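Local coordinates for isomaltodextranase (Arthrobacter globiformis, PDB 5AWO), which hydrolyses the alpha-1,6-glucosidic linkages of dextran, removing successive isomaltose units from the non-reducing ends of the chains, at residues T91-I96 with T141-P146; Y532-A537 with S563-A568; T538-T543 with T596-I601. All blocks are in the same frame, centred on the assembly; numbering follows the deposited sequence.

Contact 1 (T91-I96 with T141-P146); sequences TGNGYI and TVLGRP
N93 and T141 meet through both backbone and side chain. Two hydrogen bonds cross directly: T141 N gives its hydrogen to G92 O at 3.2 Å, and N93 ND2 gives one to T141 O at 3.0 Å. The second is nearly straight (168° at the hydrogen) and leaves in the plane of the N93 amide, although the donor is tilted from the carbonyl plane of T141. N93 CG lies anti to the carbonyl carbon, beside the backbone N (chi1 -48°), which brings ND2 to that oxygen. The same carbonyl also takes a CA-H...O contact from N93.

Two waters extend the polar joint. One links G92 O to T141 OG1; the other accepts from L143 N and donates to N93 O and, weakly, to Y95 OH.

L143 packs its carbons against polar side-chain ends: CD1 lies 3.6 Å from N93 OD1, and CB lies 4.0 Å from Y95 OH.

Within 91-96, T91 OG1 accepts from N93 N in an ST turn and also from Y95 N.

The loop after strand 77-79, leading to helix 107-116, meets the short strand 141-142 and its turn beside helix 179-192, where Y95 OH bonds Y182 O and its ring meets Y182, Y186 and Y189.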
# COMPACT_ATOMS: atom_id res chain seq x y z
N THR A 91 -17.73 -14.26 21.93
CA THR A 91 -17.73 -13.74 23.29
C THR A 91 -19.13 -13.26 23.64
O THR A 91 -20.07 -13.22 22.81
CB THR A 91 -16.78 -12.54 23.44
OG1 THR A 91 -17.28 -11.43 22.67
CG2 THR A 91 -15.36 -12.87 22.98
N GLY A 92 -19.27 -12.83 24.88
CA GLY A 92 -20.52 -12.24 25.33
C GLY A 92 -20.90 -10.98 24.59
O GLY A 92 -22.02 -10.53 24.68
N ASN A 93 -19.98 -10.43 23.79
CA ASN A 93 -20.24 -9.23 23.00
C ASN A 93 -20.26 -9.50 21.49
O ASN A 93 -20.23 -8.57 20.70
CB ASN A 93 -19.24 -8.13 23.32
CG ASN A 93 -19.07 -7.92 24.83
OD1 ASN A 93 -18.00 -8.15 25.38
ND2 ASN A 93 -20.14 -7.46 25.48
N GLY A 94 -20.32 -10.76 21.11
CA GLY A 94 -20.50 -11.13 19.71
C GLY A 94 -19.26 -11.23 18.87
O GLY A 94 -19.38 -11.27 17.64
N TYR A 95 -18.08 -11.30 19.48
CA TYR A 95 -16.84 -11.33 18.72
C TYR A 95 -16.33 -12.75 18.65
O TYR A 95 -16.29 -13.45 19.66
CB TYR A 95 -15.78 -10.41 19.32
CG TYR A 95 -16.21 -8.96 19.45
CD1 TYR A 95 -17.04 -8.35 18.50
CD2 TYR A 95 -15.81 -8.20 20.54
CE1 TYR A 95 -17.42 -7.02 18.62
CE2 TYR A 95 -16.19 -6.87 20.67
CZ TYR A 95 -17.01 -6.28 19.71
OH TYR A 95 -17.39 -4.96 19.86
N ILE A 96 -15.92 -13.18 17.46
CA ILE A 96 -15.55 -14.58 17.27
C ILE A 96 -14.36 -14.97 18.12
O ILE A 96 -13.36 -14.25 18.19
CB ILE A 96 -15.28 -14.95 15.79
CG1 ILE A 96 -14.28 -13.98 15.13
CG2 ILE A 96 -16.57 -15.02 15.03
CD1 ILE A 96 -13.61 -14.59 13.91
N THR A 141 -24.69 -8.88 24.13
CA THR A 141 -24.91 -7.45 24.06
C THR A 141 -23.65 -6.74 23.63
O THR A 141 -22.54 -7.26 23.76
CB THR A 141 -25.39 -6.88 25.42
OG1 THR A 141 -24.44 -7.22 26.43
CG2 THR A 141 -26.71 -7.45 25.81
N VAL A 142 -23.82 -5.53 23.12
CA VAL A 142 -22.70 -4.75 22.60
C VAL A 142 -21.75 -4.36 23.74
O VAL A 142 -22.20 -3.95 24.82
CB VAL A 142 -23.22 -3.51 21.84
CG1 VAL A 142 -22.08 -2.55 21.49
CG2 VAL A 142 -23.97 -3.93 20.60
N LEU A 143 -20.44 -4.47 23.50
CA LEU A 143 -19.40 -4.04 24.43
C LEU A 143 -19.66 -2.60 24.88
O LEU A 143 -19.77 -1.70 24.07
CB LEU A 143 -18.05 -4.09 23.74
CG LEU A 143 -16.88 -3.79 24.67
CD1 LEU A 143 -16.71 -4.82 25.77
CD2 LEU A 143 -15.60 -3.64 23.87
N GLY A 144 -19.77 -2.42 26.20
CA GLY A 144 -20.05 -1.11 26.79
C GLY A 144 -21.46 -0.58 26.60
O GLY A 144 -21.76 0.55 27.02
N ARG A 145 -22.33 -1.38 25.98
CA ARG A 145 -23.71 -0.99 25.69
C ARG A 145 -24.64 -2.16 25.99
O ARG A 145 -25.21 -2.78 25.08
CB ARG A 145 -23.87 -0.51 24.24
CG ARG A 145 -23.17 0.81 23.93
CD ARG A 145 -23.76 1.98 24.67
NE ARG A 145 -25.18 2.12 24.38
CZ ARG A 145 -25.69 2.85 23.39
NH1 ARG A 145 -24.91 3.55 22.54
NH2 ARG A 145 -27.00 2.90 23.22
N PRO A 146 -24.80 -2.47 27.30
CA PRO A 146 -25.67 -3.59 27.71
C PRO A 146 -27.13 -3.40 27.31
O PRO A 146 -27.89 -4.37 27.31
CB PRO A 146 -25.48 -3.62 29.24
CG PRO A 146 -25.14 -2.21 29.57
CD PRO A 146 -24.21 -1.78 28.46
O HOH W 1 -23.52 -9.87 27.13
O HOH W 2 -19.90 -5.75 20.89

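Contact 2 (Y532-A537 with S563-A568); sequences YRYANA and SFPGLA
F564 sets the edge of its ring against the faces of Y532 and Y534, forming an aromatic cluster inside the beta-sandwich of the carbohydrate-binding module. Both pairs are T-shaped. The Y534 and F564 planes stand at 73°, and the Y532 and F564 planes at 77°. Centroids of the Y534 and F564 rings are 5.2 Å apart. CD2 of F564 lies over the Y534 face, displaced toward the rim, and F564 CB makes a CH-pi contact with the same ring. Farther along the F564 edge, CE2 reaches Y532 CB at 3.7 Å.

Y534 packs by its ring and bonds by its hydroxyl. Its CG sits between the backbone N and the carbonyl carbon (chi1 78°), which turns a ring face to F564 and carries the hydroxyl on to P565. There Y534 OH donates to P565 O at 2.8 Å, slightly tilted from the carbonyl plane, while P565 CD and the methyl CD1 of L567 pack about the phenol end.

Where the strands give way to loop, N536 takes over. With CG anti to the backbone N, the N536 amide reaches across to 563-568, where ND2 donates to F564 O at 2.9 Å on a bent path. Residues just downstream hold the same amide: OD1 bonds T538 OG1, and ND2 also bonds D540 O.

Around the cluster, V546, I591, I601 and I606 pack on Y532 or F564 from the neighbouring strands, and backbone bonds tie Y532 to A576 and Y534 to G574. At the loop end, G566 CA and L567 N converge on N536 O; the L567 N bond is 2.7 Å long and arrives nearly in line with the carbonyl.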
# COMPACT_ATOMS: atom_id res chain seq x y z
N TYR A 532 15.16 23.34 -3.84
CA TYR A 532 13.91 22.98 -4.53
C TYR A 532 13.97 23.47 -5.98
O TYR A 532 14.01 24.68 -6.22
CB TYR A 532 12.71 23.65 -3.84
CG TYR A 532 12.61 23.57 -2.34
CD1 TYR A 532 13.30 24.47 -1.51
CD2 TYR A 532 11.76 22.65 -1.72
CE1 TYR A 532 13.18 24.40 -0.14
CE2 TYR A 532 11.64 22.57 -0.34
CZ TYR A 532 12.34 23.46 0.47
OH TYR A 532 12.20 23.36 1.83
N ARG A 533 14.00 22.56 -6.95
CA ARG A 533 13.94 22.98 -8.35
C ARG A 533 12.48 23.06 -8.75
O ARG A 533 11.74 22.07 -8.62
CB ARG A 533 14.73 22.06 -9.30
CG ARG A 533 14.88 22.65 -10.70
CD ARG A 533 15.86 21.89 -11.58
NE ARG A 533 16.23 22.65 -12.78
CZ ARG A 533 15.80 22.44 -14.02
NH1 ARG A 533 14.95 21.45 -14.31
NH2 ARG A 533 16.23 23.20 -15.01
N TYR A 534 12.08 24.21 -9.26
CA TYR A 534 10.67 24.55 -9.42
C TYR A 534 10.43 25.43 -10.66
O TYR A 534 11.38 26.02 -11.19
CB TYR A 534 10.18 25.31 -8.17
CG TYR A 534 10.62 26.76 -8.18
CD1 TYR A 534 11.89 27.13 -7.75
CD2 TYR A 534 9.77 27.75 -8.68
CE1 TYR A 534 12.30 28.46 -7.79
CE2 TYR A 534 10.18 29.08 -8.72
CZ TYR A 534 11.44 29.41 -8.29
OH TYR A 534 11.85 30.74 -8.33
N ALA A 535 9.19 25.48 -11.11
CA ALA A 535 8.72 26.50 -12.07
C ALA A 535 7.57 27.29 -11.41
O ALA A 535 6.81 26.75 -10.59
CB ALA A 535 8.24 25.86 -13.35
N ASN A 536 7.47 28.57 -11.75
CA ASN A 536 6.38 29.45 -11.28
C ASN A 536 6.27 30.66 -12.19
O ASN A 536 7.08 31.59 -12.07
CB ASN A 536 6.65 29.94 -9.85
CG ASN A 536 5.74 31.10 -9.44
OD1 ASN A 536 4.68 31.31 -10.01
ND2 ASN A 536 6.17 31.85 -8.45
N ALA A 537 5.31 30.63 -13.09
CA ALA A 537 5.03 31.75 -13.98
C ALA A 537 3.66 32.31 -13.68
O ALA A 537 2.91 32.62 -14.59
CB ALA A 537 5.13 31.33 -15.44
N SER A 563 9.28 30.52 0.09
CA SER A 563 8.91 31.39 -1.02
C SER A 563 9.61 31.00 -2.29
O SER A 563 10.77 30.57 -2.26
CB SER A 563 9.20 32.86 -0.67
OG SER A 563 8.46 33.24 0.48
N PHE A 564 8.91 31.16 -3.41
CA PHE A 564 9.34 30.74 -4.73
C PHE A 564 9.13 31.88 -5.75
O PHE A 564 8.01 32.14 -6.17
CB PHE A 564 8.54 29.49 -5.16
CG PHE A 564 8.79 28.28 -4.31
CD1 PHE A 564 8.08 28.07 -3.13
CD2 PHE A 564 9.75 27.34 -4.68
CE1 PHE A 564 8.32 26.95 -2.34
CE2 PHE A 564 9.99 26.23 -3.88
CZ PHE A 564 9.28 26.03 -2.72
N PRO A 565 10.23 32.56 -6.15
CA PRO A 565 10.10 33.73 -7.05
C PRO A 565 9.46 33.43 -8.40
O PRO A 565 9.67 32.35 -8.98
CB PRO A 565 11.56 34.18 -7.24
CG PRO A 565 12.27 33.72 -6.03
CD PRO A 565 11.58 32.44 -5.59
N GLY A 566 8.67 34.38 -8.91
CA GLY A 566 8.06 34.29 -10.23
C GLY A 566 9.14 34.34 -11.30
O GLY A 566 10.14 35.06 -11.15
N LEU A 567 8.94 33.57 -12.36
CA LEU A 567 9.86 33.47 -13.48
C LEU A 567 9.07 33.73 -14.76
O LEU A 567 7.84 33.71 -14.76
CB LEU A 567 10.52 32.07 -13.52
CG LEU A 567 11.26 31.63 -12.25
CD1 LEU A 567 11.69 30.17 -12.34
CD2 LEU A 567 12.47 32.50 -11.97
N ALA A 568 9.78 33.95 -15.87
CA ALA A 568 9.15 34.50 -17.07
C ALA A 568 8.11 33.60 -17.69
O ALA A 568 7.06 34.06 -18.14
CB ALA A 568 10.22 34.84 -18.10

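Contact 3 (T538-T543 with T596-I601); sequences TGDTST and TDKGAI
At one end of the CBM35-type beta-sandwich, the turn leading into strand 542-549 is held against the loop 596-600, which precedes strand 601-609. T543 grips this loop through two groups. Its backbone N donates to K598 O at 2.7 Å, in the carbonyl plane on a lone pair. With chi1 at 73°, the hydroxyl faces the loop, where OG1 accepts from K598 N at 3.0 Å along a nearly straight path and donates to D597 OD1 at 2.7 Å, meeting the anti lone pair of that oxygen. A water adds a fourth link, donating to both T543 OG1 and T596 O, so this hydroxyl gives one hydrogen and receives two.

D597 is itself well positioned: OD1 also bonds H561 ND1, and OD2 is taken by T545 OG1 and G594 N. These several donors would probably favour the ionised carboxylate.

S542 OG donates to A600 O at 2.8 Å from above the carbonyl plane, and S542 CB rests on I601 CG2. G599, at positive phi, brings its CA to 3.6 Å from S542 OG. T538 adds its methyl CG2, 3.8 Å from A600 N.

On the solvent-exposed side, K598 leaves with CG anti to the backbone N (chi1 -176°) and stays extended to NZ, with CD 3.4 Å from T541 O. Its NZ then meets D540 OD2 at 2.8 Å in a salt bridge whose hydrogen bond is weak in geometry. The other oxygen, D540 OD1, accepts a bent bond from T541 N, 30° out of the carboxylate plane.

Strand 555-564 flanks the contact, with S563 and H561 touching T541 and T543, while I601 leads into strand 601-609 and bonds L505 through its backbone.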
# COMPACT_ATOMS: atom_id res chain seq x y z
N THR A 538 3.32 32.40 -12.40
CA THR A 538 2.05 33.00 -11.99
C THR A 538 2.05 34.53 -12.10
O THR A 538 1.00 35.15 -12.01
CB THR A 538 1.69 32.66 -10.54
OG1 THR A 538 2.75 33.06 -9.68
CG2 THR A 538 1.42 31.14 -10.39
N GLY A 539 3.24 35.11 -12.24
CA GLY A 539 3.39 36.58 -12.30
C GLY A 539 3.74 37.20 -10.96
O GLY A 539 3.79 38.42 -10.84
N ASP A 540 3.98 36.37 -9.94
CA ASP A 540 4.27 36.84 -8.60
C ASP A 540 4.93 35.72 -7.80
O ASP A 540 4.91 34.55 -8.23
CB ASP A 540 2.96 37.30 -7.93
CG ASP A 540 3.16 38.33 -6.81
OD1 ASP A 540 4.29 38.52 -6.32
OD2 ASP A 540 2.15 38.92 -6.39
N THR A 541 5.55 36.06 -6.68
CA THR A 541 6.10 35.07 -5.76
C THR A 541 4.98 34.09 -5.38
O THR A 541 3.83 34.48 -5.14
CB THR A 541 6.69 35.73 -4.49
OG1 THR A 541 7.78 36.60 -4.85
CG2 THR A 541 7.22 34.69 -3.51
N SER A 542 5.31 32.80 -5.39
CA SER A 542 4.41 31.78 -4.87
C SER A 542 4.98 31.24 -3.56
O SER A 542 6.17 31.38 -3.28
CB SER A 542 4.26 30.66 -5.88
OG SER A 542 3.61 31.08 -7.05
N THR A 543 4.15 30.61 -2.74
CA THR A 543 4.66 29.99 -1.53
C THR A 543 4.14 28.56 -1.43
O THR A 543 3.09 28.24 -1.97
CB THR A 543 4.34 30.78 -0.23
OG1 THR A 543 2.95 30.68 0.11
CG2 THR A 543 4.72 32.26 -0.41
N THR A 596 -3.54 29.20 2.84
CA THR A 596 -2.86 30.45 3.13
C THR A 596 -1.60 30.61 2.28
O THR A 596 -0.86 31.59 2.44
CB THR A 596 -2.48 30.55 4.62
OG1 THR A 596 -1.53 29.53 4.97
CG2 THR A 596 -3.71 30.44 5.51
N ASP A 597 -1.31 29.65 1.41
CA ASP A 597 -0.20 29.80 0.49
C ASP A 597 -0.63 30.64 -0.69
O ASP A 597 -1.81 30.74 -1.03
CB ASP A 597 0.36 28.44 0.04
CG ASP A 597 1.30 27.82 1.06
OD1 ASP A 597 2.31 28.45 1.46
OD2 ASP A 597 1.03 26.67 1.49
N LYS A 598 0.36 31.24 -1.33
CA LYS A 598 0.15 32.13 -2.46
C LYS A 598 0.58 31.45 -3.75
O LYS A 598 1.64 30.85 -3.82
CB LYS A 598 0.97 33.41 -2.26
CG LYS A 598 0.74 34.46 -3.33
CD LYS A 598 1.49 35.74 -2.99
CE LYS A 598 1.12 36.87 -3.94
NZ LYS A 598 1.94 38.09 -3.69
N GLY A 599 -0.26 31.56 -4.77
CA GLY A 599 0.09 31.17 -6.13
C GLY A 599 0.14 29.67 -6.40
O GLY A 599 -0.75 28.91 -5.97
N ALA A 600 1.17 29.26 -7.13
CA ALA A 600 1.36 27.87 -7.52
C ALA A 600 2.81 27.64 -7.95
O ALA A 600 3.50 28.58 -8.36
CB ALA A 600 0.42 27.52 -8.66
N ILE A 601 3.28 26.39 -7.86
CA ILE A 601 4.55 26.00 -8.47
C ILE A 601 4.39 24.65 -9.11
O ILE A 601 3.47 23.91 -8.79
CB ILE A 601 5.75 25.90 -7.50
CG1 ILE A 601 5.67 24.63 -6.61
CG2 ILE A 601 5.90 27.18 -6.68
CD1 ILE A 601 6.91 24.41 -5.76
O HOH W 3 1.80 32.32 2.03

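How the contacts relate
From the N terminus, contact 1 closes a 44-residue excursion, joining the loop after barrel strand 77-79 to the strand and turn at 141-146, beyond barrel strand 120-124. It is complete long before the others open, its centre about 58 Å from that of contact 2 and about 54 Å from that of contact 3. Contacts 2 and 3, in the carbohydrate-binding module, close loops of 25 and 52 residues and cross along the chain: 532-537, 538-543, 563-568, then 596-601. Their centres are about 8 Å apart and they touch, with a probable hydrogen bond from F564 N to S542 O. Together they join strands 526-535, 542-549, 555-564 and 601-609, linking both sheets at one end of the sandwich.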